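Local structure of esterase (Rhizomucor miehei CAU432, 4WY8) at residues 167-179 / 225-239. The protein probably hydrolyses carboxylic ester bonds as an alpha/beta-hydrolase-fold carboxylesterase of a thermophilic fungus. Numbering follows the deposited sequence.
Sequences GNLSAVVCIRAKQ and YIPDKKDRQSIFACP
Asn168 and Val172 on helix 165-179 meet the loop around Ala237 and Pro239, at the buried end of a contact within the alpha/beta hydrolase fold. This helix starts within the apparent nucleophile elbow (Gly162, Ser164, Gly166), and 225-239 leads away from helix 215-225. With CG anti to the backbone N (chi1 172°), the Asn168 amide is carried out to the loop. From there ND2 donates to Ala237 O at 2.7 Å, a fairly straight bond that runs close to the amide plane but is tilted 25° from the carbonyl plane. ND2 also bonds Val194 O, so two carbonyls fix the amide's rotation. On its other side, OD1 accepts from a water that also donates to Phe236 O and accepts from Tyr225 OH; this water lies in plane at the tyrosine ring's edge, and Trp92 stacks on that ring. Next to the amide, Val172 CG1 packs 3.5 Å from Phe236 O and 3.9 Å from Pro239 CD. The Ile175 side chain crosses Pro239 at about a right angle, its CD1 against Pro239 CB, while Tyr270 of helix 264-276 adds to this tight apolar layer. Toward the far end of the helix the fit opens to solvent. Phe236 lies along the helix with its ring edge toward Val172 O and Arg176 N, and the bent Arg176 chain crosses it at about a right angle, with Arg176 CD 3.7 Å from Phe236 CE1. Ser234 OG accepts from Phe236 N in an ST turn, anchoring the backbone that carries this ring. Ile235 CG1 covers part of one ring face near the rim. At the exposed limit, the Gln179 amide stands nearly perpendicular to the phenyl plane (84°), its OE1 at the ring edge, 3.1 Å from Phe236 CZ.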
loop_
_atom_site.group_PDB
_atom_site.type_symbol
_atom_site.label_atom_id
_atom_site.label_comp_id
_atom_site.label_asym_id
_atom_site.label_seq_id
_atom_site.Cartn_x
_atom_site.Cartn_y
_atom_site.Cartn_z
ATOM N N GLY A 167 8.658 15.567 0.925
ATOM C CA GLY A 167 8.809 14.435 1.834
ATOM C C GLY A 167 10.036 14.622 2.718
ATOM O O GLY A 167 10.028 14.294 3.911
ATOM N N ASN A 168 11.118 15.104 2.116
ATOM C CA ASN A 168 12.290 15.516 2.887
ATOM C C ASN A 168 11.848 16.522 3.952
ATOM O O ASN A 168 12.049 16.314 5.160
ATOM C CB ASN A 168 13.358 16.110 1.958
ATOM C CG ASN A 168 14.526 16.735 2.710
ATOM O OD1 ASN A 168 14.457 17.904 3.102
ATOM N ND2 ASN A 168 15.610 15.970 2.896
ATOM N N LEU A 169 11.192 17.589 3.513
ATOM C CA LEU A 169 10.728 18.598 4.466
ATOM C C LEU A 169 9.853 17.992 5.587
ATOM O O LEU A 169 10.006 18.354 6.744
ATOM C CB LEU A 169 9.962 19.717 3.751
ATOM C CG LEU A 169 10.867 20.645 2.922
ATOM C CD1 LEU A 169 10.068 21.671 2.096
ATOM C CD2 LEU A 169 11.908 21.327 3.803
ATOM N N SER A 170 8.933 17.093 5.253
ATOM C CA SER A 170 8.093 16.457 6.270
ATOM C C SER A 170 8.963 15.717 7.296
ATOM O O SER A 170 8.799 15.885 8.529
ATOM C CB SER A 170 7.076 15.499 5.618
ATOM O OG SER A 170 6.209 16.207 4.742
ATOM N N ALA A 171 9.881 14.890 6.794
ATOM C CA ALA A 171 10.752 14.102 7.675
ATOM C C ALA A 171 11.554 14.988 8.657
ATOM O O ALA A 171 11.608 14.744 9.903
ATOM C CB ALA A 171 11.694 13.247 6.841
ATOM N N VAL A 172 12.193 16.009 8.099
ATOM C CA VAL A 172 13.080 16.830 8.926
ATOM C C VAL A 172 12.306 17.814 9.821
ATOM O O VAL A 172 12.781 18.177 10.889
ATOM C CB VAL A 172 14.119 17.574 8.062
ATOM C CG1 VAL A 172 15.002 16.566 7.366
ATOM C CG2 VAL A 172 13.442 18.507 7.028
ATOM N N VAL A 173 11.120 18.248 9.395
ATOM C CA VAL A 173 10.262 19.012 10.291
ATOM C C VAL A 173 9.887 18.122 11.488
ATOM O O VAL A 173 9.847 18.597 12.623
ATOM C CB VAL A 173 8.994 19.533 9.593
ATOM C CG1 VAL A 173 7.875 19.765 10.606
ATOM C CG2 VAL A 173 9.298 20.807 8.837
ATOM N N CYS A 174 9.640 16.832 11.248
ATOM C CA CYS A 174 9.391 15.936 12.390
ATOM C C CYS A 174 10.596 15.841 13.344
ATOM O O CYS A 174 10.435 16.042 14.574
ATOM C CB CYS A 174 9.002 14.535 11.912
ATOM S SG CYS A 174 7.315 14.486 11.261
ATOM N N ILE A 175 11.793 15.571 12.800
ATOM C CA ILE A 175 12.988 15.508 13.668
ATOM C C ILE A 175 13.185 16.823 14.453
ATOM O O ILE A 175 13.502 16.838 15.662
ATOM C CB ILE A 175 14.253 15.235 12.870
ATOM C CG1 ILE A 175 14.099 13.946 12.063
ATOM C CG2 ILE A 175 15.488 15.201 13.792
ATOM C CD1 ILE A 175 15.191 13.769 11.002
ATOM N N ARG A 176 12.992 17.934 13.756
ATOM C CA ARG A 176 13.148 19.239 14.370
ATOM C C ARG A 176 12.142 19.507 15.497
ATOM O O ARG A 176 12.525 19.989 16.559
ATOM C CB ARG A 176 13.036 20.333 13.315
ATOM C CG ARG A 176 13.336 21.674 13.901
ATOM C CD ARG A 176 14.825 21.778 14.229
ATOM N NE ARG A 176 15.062 22.829 15.207
ATOM C CZ ARG A 176 15.070 24.125 14.929
ATOM N NH1 ARG A 176 14.864 24.547 13.687
ATOM N NH2 ARG A 176 15.288 24.997 15.900
ATOM N N ALA A 177 10.870 19.185 15.278
ATOM C CA ALA A 177 9.874 19.371 16.319
ATOM C C ALA A 177 10.213 18.482 17.522
ATOM O O ALA A 177 10.009 18.871 18.667
ATOM C CB ALA A 177 8.460 19.054 15.794
ATOM N N LYS A 178 10.720 17.284 17.259
ATOM C CA LYS A 178 11.155 16.425 18.360
ATOM C C LYS A 178 12.248 17.110 19.184
ATOM O O LYS A 178 12.203 17.112 20.411
ATOM C CB LYS A 178 11.672 15.082 17.853
ATOM C CG LYS A 178 12.280 14.235 18.982
ATOM C CD LYS A 178 13.216 13.150 18.478
ATOM C CE LYS A 178 13.871 12.398 19.631
ATOM N NZ LYS A 178 14.817 11.340 19.148
ATOM N N GLN A 179 13.231 17.689 18.502
ATOM C CA GLN A 179 14.320 18.381 19.205
ATOM C C GLN A 179 13.853 19.601 20.027
ATOM O O GLN A 179 14.501 19.982 21.009
ATOM C CB GLN A 179 15.410 18.770 18.203
ATOM C CG GLN A 179 16.175 17.517 17.786
ATOM C CD GLN A 179 17.473 17.790 17.064
ATOM O OE1 GLN A 179 17.818 18.946 16.768
ATOM N NE2 GLN A 179 18.223 16.718 16.795
ATOM N N TYR A 225 19.902 24.294 -3.623
ATOM C CA TYR A 225 19.393 24.269 -2.232
ATOM C C TYR A 225 20.507 24.403 -1.183
ATOM O O TYR A 225 20.386 25.163 -0.212
ATOM C CB TYR A 225 18.611 22.962 -2.010
ATOM C CG TYR A 225 17.865 22.767 -0.691
ATOM C CD1 TYR A 225 18.046 21.605 0.063
ATOM C CD2 TYR A 225 16.948 23.696 -0.244
ATOM C CE1 TYR A 225 17.361 21.394 1.237
ATOM C CE2 TYR A 225 16.242 23.495 0.935
ATOM C CZ TYR A 225 16.455 22.340 1.665
ATOM O OH TYR A 225 15.761 22.130 2.839
ATOM N N ILE A 226 21.573 23.627 -1.383
ATOM C CA ILE A 226 22.713 23.565 -0.476
ATOM C C ILE A 226 24.001 23.636 -1.277
ATOM O O ILE A 226 24.614 22.595 -1.558
ATOM C CB ILE A 226 22.698 22.254 0.349
ATOM C CG1 ILE A 226 21.322 22.031 0.969
ATOM C CG2 ILE A 226 23.718 22.296 1.473
ATOM C CD1 ILE A 226 21.200 20.710 1.680
ATOM N N PRO A 227 24.428 24.857 -1.641
ATOM C CA PRO A 227 25.607 25.046 -2.503
ATOM C C PRO A 227 26.890 24.455 -1.947
ATOM O O PRO A 227 27.682 23.839 -2.676
ATOM C CB PRO A 227 25.740 26.574 -2.593
ATOM C CG PRO A 227 24.354 27.084 -2.343
ATOM C CD PRO A 227 23.774 26.135 -1.315
ATOM N N ASP A 228 27.104 24.647 -0.656
ATOM C CA ASP A 228 28.327 24.164 -0.049
ATOM C C ASP A 228 28.086 22.782 0.549
ATOM O O ASP A 228 27.329 22.613 1.500
ATOM C CB ASP A 228 28.841 25.210 0.939
ATOM C CG ASP A 228 29.476 26.422 0.205
ATOM O OD1 ASP A 228 30.051 26.214 -0.893
ATOM O OD2 ASP A 228 29.347 27.578 0.672
ATOM N N LYS A 229 28.709 21.802 -0.094
ATOM C CA LYS A 229 28.514 20.373 0.143
ATOM C C LYS A 229 28.690 19.882 1.591
ATOM O O LYS A 229 28.026 18.935 2.020
ATOM C CB LYS A 229 29.468 19.624 -0.786
ATOM C CG LYS A 229 29.034 19.687 -2.260
ATOM C CD LYS A 229 29.992 18.914 -3.173
ATOM C CE LYS A 229 29.368 18.651 -4.539
ATOM N NZ LYS A 229 28.880 19.916 -5.160
ATOM N N LYS A 230 29.548 20.538 2.355
ATOM C CA LYS A 230 29.705 20.168 3.752
ATOM C C LYS A 230 28.405 20.300 4.532
ATOM O O LYS A 230 28.102 19.472 5.407
ATOM C CB LYS A 230 30.840 20.963 4.401
ATOM C CG LYS A 230 32.157 20.218 4.185
ATOM C CD LYS A 230 33.361 20.830 4.875
ATOM C CE LYS A 230 34.573 19.917 4.676
ATOM N NZ LYS A 230 35.620 20.118 5.723
ATOM N N ASP A 231 27.622 21.319 4.197
ATOM C CA ASP A 231 26.341 21.536 4.875
ATOM C C ASP A 231 25.365 20.398 4.632
ATOM O O ASP A 231 24.392 20.238 5.370
ATOM C CB ASP A 231 25.714 22.838 4.418
ATOM C CG ASP A 231 26.539 24.038 4.806
ATOM O OD1 ASP A 231 27.303 23.941 5.790
ATOM O OD2 ASP A 231 26.433 25.073 4.113
ATOM N N ARG A 232 25.618 19.604 3.593
ATOM C CA ARG A 232 24.741 18.468 3.306
ATOM C C ARG A 232 24.864 17.405 4.378
ATOM O O ARG A 232 24.090 16.436 4.389
ATOM C CB ARG A 232 25.060 17.890 1.929
ATOM C CG ARG A 232 24.851 18.927 0.883
ATOM C CD ARG A 232 25.214 18.474 -0.481
ATOM N NE ARG A 232 25.013 19.587 -1.401
ATOM C CZ ARG A 232 25.214 19.512 -2.704
ATOM N NH1 ARG A 232 25.650 18.371 -3.218
ATOM N NH2 ARG A 232 25.003 20.581 -3.473
ATOM N N GLN A 233 25.826 17.577 5.283
ATOM C CA GLN A 233 26.001 16.575 6.328
ATOM C C GLN A 233 25.017 16.827 7.493
ATOM O O GLN A 233 24.843 15.982 8.356
ATOM C CB GLN A 233 27.461 16.565 6.804
ATOM C CG GLN A 233 28.456 15.920 5.808
ATOM C CD GLN A 233 28.510 14.387 5.883
ATOM O OE1 GLN A 233 28.346 13.790 6.953
ATOM N NE2 GLN A 233 28.742 13.747 4.738
ATOM N N SER A 234 24.334 17.959 7.502
ATOM C CA SER A 234 23.288 18.150 8.517
ATOM C C SER A 234 22.144 17.129 8.361
ATOM O O SER A 234 21.686 16.874 7.249
ATOM C CB SER A 234 22.712 19.552 8.426
ATOM O OG SER A 234 21.480 19.627 9.134
ATOM N N ILE A 235 21.642 16.589 9.467
ATOM C CA ILE A 235 20.572 15.592 9.387
ATOM C C ILE A 235 19.248 16.243 8.951
ATOM O O ILE A 235 18.313 15.557 8.534
ATOM C CB ILE A 235 20.402 14.828 10.728
ATOM C CG1 ILE A 235 19.954 15.763 11.853
ATOM C CG2 ILE A 235 21.731 14.077 11.122
ATOM C CD1 ILE A 235 19.731 15.022 13.193
ATOM N N PHE A 236 19.204 17.570 9.043
ATOM C CA PHE A 236 18.067 18.379 8.637
ATOM C C PHE A 236 18.059 18.662 7.126
ATOM O O PHE A 236 17.086 19.203 6.577
ATOM C CB PHE A 236 18.059 19.677 9.448
ATOM C CG PHE A 236 17.887 19.435 10.919
ATOM C CD1 PHE A 236 16.652 19.029 11.416
ATOM C CD2 PHE A 236 18.954 19.580 11.805
ATOM C CE1 PHE A 236 16.471 18.768 12.767
ATOM C CE2 PHE A 236 18.777 19.328 13.168
ATOM C CZ PHE A 236 17.533 18.924 13.645
ATOM N N ALA A 237 19.135 18.245 6.467
ATOM C CA ALA A 237 19.217 18.242 5.015
ATOM C C ALA A 237 18.997 16.809 4.507
ATOM O O ALA A 237 18.122 16.536 3.674
ATOM C CB ALA A 237 20.585 18.758 4.567
ATOM N N CYS A 238 19.784 15.893 5.063
ATOM C CA CYS A 238 19.774 14.488 4.668
ATOM C C CYS A 238 19.489 13.649 5.904
ATOM O O CYS A 238 20.405 13.244 6.614
ATOM C CB CYS A 238 21.109 14.084 4.049
ATOM S SG CYS A 238 21.609 15.119 2.620
ATOM N N PRO A 239 18.201 13.407 6.180
ATOM C CA PRO A 239 17.829 12.690 7.405
ATOM C C PRO A 239 18.298 11.238 7.432
ATOM O O PRO A 239 18.279 10.638 8.503
ATOM C CB PRO A 239 16.295 12.763 7.404
ATOM C CG PRO A 239 15.912 13.058 5.953
ATOM C CD PRO A 239 17.034 13.905 5.428
HETATM O O HOH W 1 16.028 19.804 4.008
#